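Local coordinates for putative cell invasion protein with MAC/Perforin domain (Bacteroides thetaiotaomicron VPI-5482, PDB 3KK7) that is of unknown function but belongs to the MACPF family of a human gut symbiont and may act at membranes, at residues Pro375-Ile380 / Tyr447-Lys452; Leu400-Gly405 / Asp511-Leu516. All blocks are in the same frame, centred on the assembly; numbering follows the deposited sequence.

Contact 1. Residues Pro375-Ile380 / Tyr447-Lys452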
loop_
_atom_site.group_PDB
_atom_site.type_symbol
_atom_site.label_atom_id
_atom_site.label_comp_id
_atom_site.label_asym_id
_atom_site.label_seq_id
_atom_site.Cartn_x
_atom_site.Cartn_y
_atom_site.Cartn_z
ATOM N N PRO A 375 -2.210 16.909 -16.907
ATOM C CA PRO A 375 -3.419 17.434 -16.292
ATOM C C PRO A 375 -4.230 18.361 -17.222
ATOM O O PRO A 375 -3.720 18.857 -18.216
ATOM C CB PRO A 375 -2.892 18.188 -15.077
ATOM C CG PRO A 375 -1.528 18.515 -15.400
ATOM C CD PRO A 375 -1.000 17.477 -16.300
ATOM N N TYR A 376 -5.494 18.580 -16.870
ATOM C CA TYR A 376 -6.405 19.370 -17.680
ATOM C C TYR A 376 -7.682 19.615 -16.906
ATOM O O TYR A 376 -8.048 18.819 -16.061
ATOM C CB TYR A 376 -6.759 18.638 -18.982
ATOM C CG TYR A 376 -7.404 17.283 -18.799
ATOM C CD1 TYR A 376 -8.786 17.157 -18.677
ATOM C CD2 TYR A 376 -6.630 16.123 -18.776
ATOM C CE1 TYR A 376 -9.390 15.900 -18.520
ATOM C CE2 TYR A 376 -7.212 14.871 -18.615
ATOM C CZ TYR A 376 -8.593 14.761 -18.482
ATOM O OH TYR A 376 -9.158 13.517 -18.330
ATOM N N ILE A 377 -8.353 20.715 -17.208
ATOM C CA ILE A 377 -9.643 21.020 -16.636
ATOM C C ILE A 377 -10.691 20.633 -17.660
ATOM O O ILE A 377 -10.575 21.016 -18.816
ATOM C CB ILE A 377 -9.770 22.503 -16.353
ATOM C CG1 ILE A 377 -8.730 22.926 -15.306
ATOM C CG2 ILE A 377 -11.189 22.813 -15.892
ATOM C CD1 ILE A 377 -8.756 24.405 -14.960
ATOM N N GLU A 378 -11.690 19.858 -17.249
ATOM C CA GLU A 378 -12.820 19.539 -18.114
ATOM C C GLU A 378 -14.074 20.192 -17.507
ATOM O O GLU A 378 -14.361 20.007 -16.313
ATOM C CB GLU A 378 -12.989 18.024 -18.306
ATOM C CG GLU A 378 -13.195 17.206 -17.011
ATOM C CD GLU A 378 -13.241 15.701 -17.241
ATOM O OE1 GLU A 378 -13.688 15.298 -18.338
ATOM O OE2 GLU A 378 -12.841 14.922 -16.327
ATOM N N ILE A 379 -14.775 21.012 -18.296
ATOM C CA ILE A 379 -16.021 21.648 -17.849
ATOM C C ILE A 379 -17.145 20.717 -18.293
ATOM O O ILE A 379 -17.429 20.590 -19.496
ATOM C CB ILE A 379 -16.228 23.062 -18.458
ATOM C CG1 ILE A 379 -15.029 23.973 -18.137
ATOM C CG2 ILE A 379 -17.532 23.672 -17.938
ATOM C CD1 ILE A 379 -14.769 25.053 -19.161
ATOM N N ILE A 380 -17.767 20.049 -17.333
ATOM C CA ILE A 380 -18.761 19.049 -17.650
ATOM C C ILE A 380 -19.949 19.207 -16.721
ATOM O O ILE A 380 -20.083 20.221 -16.062
ATOM C CB ILE A 380 -18.148 17.629 -17.579
ATOM C CG1 ILE A 380 -17.574 17.345 -16.182
ATOM C CG2 ILE A 380 -17.063 17.480 -18.643
ATOM C CD1 ILE A 380 -17.402 15.864 -15.862
ATOM N N TYR A 447 -4.725 29.046 -14.893
ATOM C CA TYR A 447 -4.259 27.756 -15.416
ATOM C C TYR A 447 -4.053 27.869 -16.921
ATOM O O TYR A 447 -4.943 28.347 -17.633
ATOM C CB TYR A 447 -5.305 26.670 -15.207
ATOM C CG TYR A 447 -5.643 26.299 -13.787
ATOM C CD1 TYR A 447 -6.642 26.968 -13.077
ATOM C CD2 TYR A 447 -5.030 25.218 -13.177
ATOM C CE1 TYR A 447 -6.975 26.582 -11.762
ATOM C CE2 TYR A 447 -5.358 24.833 -11.875
ATOM C CZ TYR A 447 -6.318 25.510 -11.180
ATOM O OH TYR A 447 -6.611 25.092 -9.908
ATOM N N GLN A 448 -2.899 27.392 -17.389
ATOM C CA GLN A 448 -2.523 27.432 -18.810
ATOM C C GLN A 448 -2.516 26.037 -19.449
ATOM O O GLN A 448 -1.890 25.820 -20.500
ATOM C CB GLN A 448 -1.130 28.035 -18.953
ATOM C CG GLN A 448 -1.066 29.542 -18.802
ATOM C CD GLN A 448 0.240 30.084 -19.348
ATOM O OE1 GLN A 448 1.284 29.433 -19.243
ATOM N NE2 GLN A 448 0.189 31.264 -19.951
ATOM N N LEU A 449 -3.207 25.097 -18.805
ATOM C CA LEU A 449 -3.294 23.732 -19.294
ATOM C C LEU A 449 -4.504 23.600 -20.220
ATOM O O LEU A 449 -5.302 24.525 -20.354
ATOM C CB LEU A 449 -3.361 22.742 -18.127
ATOM C CG LEU A 449 -4.128 23.058 -16.836
ATOM C CD1 LEU A 449 -5.606 23.443 -17.068
ATOM C CD2 LEU A 449 -4.007 21.844 -15.892
ATOM N N LYS A 450 -4.605 22.454 -20.884
ATOM C CA LYS A 450 -5.741 22.141 -21.730
ATOM C C LYS A 450 -7.028 22.289 -20.907
ATOM O O LYS A 450 -7.168 21.678 -19.860
ATOM C CB LYS A 450 -5.603 20.706 -22.269
ATOM C CG LYS A 450 -6.649 20.256 -23.316
ATOM C CD LYS A 450 -6.855 18.706 -23.356
ATOM C CE LYS A 450 -5.765 17.924 -24.126
ATOM N NZ LYS A 450 -5.988 16.444 -24.000
ATOM N N ILE A 451 -7.926 23.157 -21.361
ATOM C CA ILE A 451 -9.270 23.264 -20.820
ATOM C C ILE A 451 -10.201 22.791 -21.937
ATOM O O ILE A 451 -10.071 23.221 -23.102
ATOM C CB ILE A 451 -9.631 24.716 -20.420
ATOM C CG1 ILE A 451 -8.602 25.264 -19.436
ATOM C CG2 ILE A 451 -11.047 24.787 -19.851
ATOM C CD1 ILE A 451 -8.864 26.679 -19.021
ATOM N N LYS A 452 -11.112 21.886 -21.595
ATOM C CA LYS A 452 -12.090 21.395 -22.548
ATOM C C LYS A 452 -13.449 21.373 -21.885
ATOM O O LYS A 452 -13.545 21.488 -20.671
ATOM C CB LYS A 452 -11.709 20.015 -23.070
ATOM C CG LYS A 452 -11.191 19.029 -22.026
ATOM C CD LYS A 452 -11.493 17.568 -22.430
ATOM C CE LYS A 452 -10.295 16.620 -22.248
ATOM N NZ LYS A 452 -10.718 15.181 -22.152
#
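Ile-377 is the residue to follow here, because its side chain runs across both Leu-449 and Tyr-447. Its CB sits near CG1 of Ile-451, the partner on the same face of the sheet. One bond further, CG1 meets CD1 of Leu-449 at 3.6 Å. The chain then extends fully, chi2 179°, and carries CD1 over one face of the Tyr-447 ring, a CH-pi contact with the methyl 4.0 Å from the ring centroid and displaced toward the rim. Leu-449 has a second branch: its CD2 packs against CB of Pro-375 at 3.9 Å. Were Leu-449 cut back to an alanine, both methyls would go, and a gap would probably open between CG1 of Ile-377 and the proline ring.

These side chains stand on a parallel strand pair, 376-386 beside 450-454, in the mixed sheet of the D2 region. Both backbone polar atoms of Ile-377 turn to strand 450-454: its N donates to O of Lys-450 (3.1 Å), and its O accepts from N of Lys-452 (3.0 Å). The ladder goes on with N of Ile-379 to O of Lys-452, 2.7 Å.

On the other face, Lys-452 bends at chi3, 134°, so that CE lies 3.9 Å from CE1 of Tyr-376 and NZ stands 4.5 Å from that ring's centroid, an off-centre cation-pi contact. The ammonium also forms a salt bridge with Glu-21, while the Glu-378 carboxylate on this face is held by Lys-457, Lys-407 and Asn-401.

Contact 2. Residues Leu400-Gly405 / Asp511-Leu516; sequences LNTRQG and DAYGIL
A single hydrogen bond ties Tyr-513 to the turn at 402-405: the backbone N of Arg-403 donates to the phenolic OH over 2.9 Å, with an N-H...O angle of 162°. The same oxygen is hydrogen-bonded to the C-terminal carboxylate of Leu-541, which also forms a salt bridge with NE of Arg-403. The chain end thus joins tyrosine and arginine a second time. Further out, the guanidinium reaches the carbonyls of Tyr-197 and Trp-35.

Two backbone motifs flank these bonds. Residues Thr-402 to Gly-405 form a type I beta turn, closed by N of Gly-405 on O of Thr-402 at 3.0 Å, just after strand 392-401. Across from it, helix 508-512 ends in a Schellman motif at Gly-514, whose phi is positive. The contact therefore joins the end of an inner strand of the D2 sheet, and the turn after it, to a helix end in the D3 region.

The remaining contacts are van der Waals. CD1 of Leu-400 comes up to the edge of the Tyr-513 ring, near its plane, 4.1 Å from CD2. Near the hydroxyl end, CB of Thr-402 lies 3.2 Å from OH. Arg-403 crosses the tyrosine at about a right angle, CG 3.7 Å from CE1 of the ring; its chain bends at chi3, -69°, and the guanidinium and ring planes stand 70° apart. Beside it, CD of Arg-403 rests loosely on CB of Ala-512.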
loop_
_atom_site.group_PDB
_atom_site.type_symbol
_atom_site.label_atom_id
_atom_site.label_comp_id
_atom_site.label_asym_id
_atom_site.label_seq_id
_atom_site.Cartn_x
_atom_site.Cartn_y
_atom_site.Cartn_z
ATOM N N LEU A 400 -10.762 19.656 -12.310
ATOM C CA LEU A 400 -9.323 19.515 -12.546
ATOM C C LEU A 400 -8.931 18.046 -12.495
ATOM O O LEU A 400 -9.111 17.392 -11.467
ATOM C CB LEU A 400 -8.542 20.277 -11.494
ATOM C CG LEU A 400 -7.017 20.170 -11.592
ATOM C CD1 LEU A 400 -6.478 20.834 -12.886
ATOM C CD2 LEU A 400 -6.411 20.760 -10.317
ATOM N N ASN A 401 -8.423 17.527 -13.610
ATOM C CA ASN A 401 -7.830 16.193 -13.651
ATOM C C ASN A 401 -6.353 16.330 -13.304
ATOM O O ASN A 401 -5.625 17.023 -14.025
ATOM C CB ASN A 401 -8.010 15.508 -15.013
ATOM C CG ASN A 401 -9.401 14.856 -15.174
ATOM O OD1 ASN A 401 -9.510 13.652 -15.420
ATOM N ND2 ASN A 401 -10.467 15.658 -15.024
ATOM N N THR A 402 -5.922 15.688 -12.208
ATOM C CA THR A 402 -4.547 15.806 -11.730
ATOM C C THR A 402 -3.614 14.907 -12.524
ATOM O O THR A 402 -4.060 14.133 -13.344
ATOM C CB THR A 402 -4.439 15.461 -10.221
ATOM O OG1 THR A 402 -4.650 14.053 -10.013
ATOM C CG2 THR A 402 -5.453 16.265 -9.417
ATOM N N ARG A 403 -2.323 14.993 -12.249
ATOM C CA ARG A 403 -1.332 14.135 -12.873
ATOM C C ARG A 403 -1.602 12.651 -12.625
ATOM O O ARG A 403 -1.316 11.773 -13.473
ATOM C CB ARG A 403 0.053 14.446 -12.314
ATOM C CG ARG A 403 0.632 15.796 -12.709
ATOM C CD ARG A 403 2.110 15.857 -12.322
ATOM N NE ARG A 403 2.276 15.889 -10.876
ATOM C CZ ARG A 403 3.373 15.516 -10.206
ATOM N NH1 ARG A 403 3.382 15.589 -8.881
ATOM N NH2 ARG A 403 4.451 15.066 -10.829
ATOM N N GLN A 404 -2.143 12.390 -11.441
ATOM C CA GLN A 404 -2.371 11.040 -10.949
ATOM C C GLN A 404 -3.681 10.534 -11.523
ATOM O O GLN A 404 -4.001 9.358 -11.422
ATOM C CB GLN A 404 -2.410 11.054 -9.417
ATOM C CG GLN A 404 -1.127 11.557 -8.702
ATOM C CD GLN A 404 -0.906 13.096 -8.692
ATOM O OE1 GLN A 404 -1.835 13.886 -8.906
ATOM N NE2 GLN A 404 0.344 13.510 -8.449
ATOM N N GLY A 405 -4.443 11.440 -12.132
ATOM C CA GLY A 405 -5.720 11.094 -12.759
ATOM C C GLY A 405 -6.906 11.158 -11.809
ATOM O O GLY A 405 -7.913 10.515 -12.031
ATOM N N ASP A 511 4.435 23.621 -13.409
ATOM C CA ASP A 511 4.513 23.752 -14.878
ATOM C C ASP A 511 3.654 22.703 -15.608
ATOM O O ASP A 511 3.058 23.000 -16.652
ATOM C CB ASP A 511 5.985 23.778 -15.387
ATOM C CG ASP A 511 6.604 25.212 -15.390
ATOM O OD1 ASP A 511 5.828 26.194 -15.293
ATOM O OD2 ASP A 511 7.859 25.358 -15.489
ATOM N N ALA A 512 3.554 21.499 -15.054
ATOM C CA ALA A 512 2.657 20.497 -15.608
ATOM C C ALA A 512 1.208 21.011 -15.581
ATOM O O ALA A 512 0.452 20.798 -16.530
ATOM C CB ALA A 512 2.790 19.231 -14.875
ATOM N N TYR A 513 0.835 21.753 -14.547
ATOM C CA TYR A 513 -0.510 22.358 -14.485
ATOM C C TYR A 513 -0.599 23.751 -15.106
ATOM O O TYR A 513 -1.678 24.341 -15.182
ATOM C CB TYR A 513 -0.993 22.411 -13.039
ATOM C CG TYR A 513 -1.201 21.047 -12.400
ATOM C CD1 TYR A 513 -0.135 20.322 -11.884
ATOM C CD2 TYR A 513 -2.467 20.509 -12.278
ATOM C CE1 TYR A 513 -0.330 19.095 -11.285
ATOM C CE2 TYR A 513 -2.676 19.280 -11.670
ATOM C CZ TYR A 513 -1.614 18.573 -11.178
ATOM O OH TYR A 513 -1.849 17.352 -10.586
ATOM N N GLY A 514 0.527 24.275 -15.574
ATOM C CA GLY A 514 0.580 25.632 -16.148
ATOM C C GLY A 514 0.066 26.667 -15.168
ATOM O O GLY A 514 -0.781 27.483 -15.525
ATOM N N ILE A 515 0.563 26.598 -13.931
ATOM C CA ILE A 515 0.121 27.463 -12.830
ATOM C C ILE A 515 1.293 28.163 -12.128
ATOM O O ILE A 515 1.120 28.781 -11.082
ATOM C CB ILE A 515 -0.723 26.670 -11.759
ATOM C CG1 ILE A 515 0.106 25.581 -11.078
ATOM C CG2 ILE A 515 -1.963 26.051 -12.384
ATOM C CD1 ILE A 515 -0.654 24.843 -10.063
ATOM N N LEU A 516 2.480 28.097 -12.718
ATOM C CA LEU A 516 3.658 28.629 -12.076
ATOM C C LEU A 516 3.507 30.126 -11.844
ATOM O O LEU A 516 3.804 30.615 -10.756
ATOM C CB LEU A 516 4.893 28.322 -12.910
ATOM C CG LEU A 516 6.239 28.695 -12.284
ATOM C CD1 LEU A 516 6.328 28.299 -10.785
ATOM C CD2 LEU A 516 7.375 28.065 -13.119
#

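Both contacts are buried, and they abut, their centres about 9 Å apart. Strands 376-386 and 392-401 are antiparallel neighbours in one sheet, with N of Asn-401 2.8 Å from O of Tyr-376 in a probable hydrogen bond; Asn-401 ND2 likewise reaches the Glu-378 carboxylate. Contact 1 stays inside the D2 region, where a short parallel ladder of three backbone bonds separates an apolar face from one carrying charges. Contact 2, with less than half the buried area, links D2 to D3 through a turn, a helix end and chiefly one tyrosine, with no ladder across it. Leu-449 and Tyr-513 bring them together: CG of Leu-449 packs on the carbonyl O of Tyr-513.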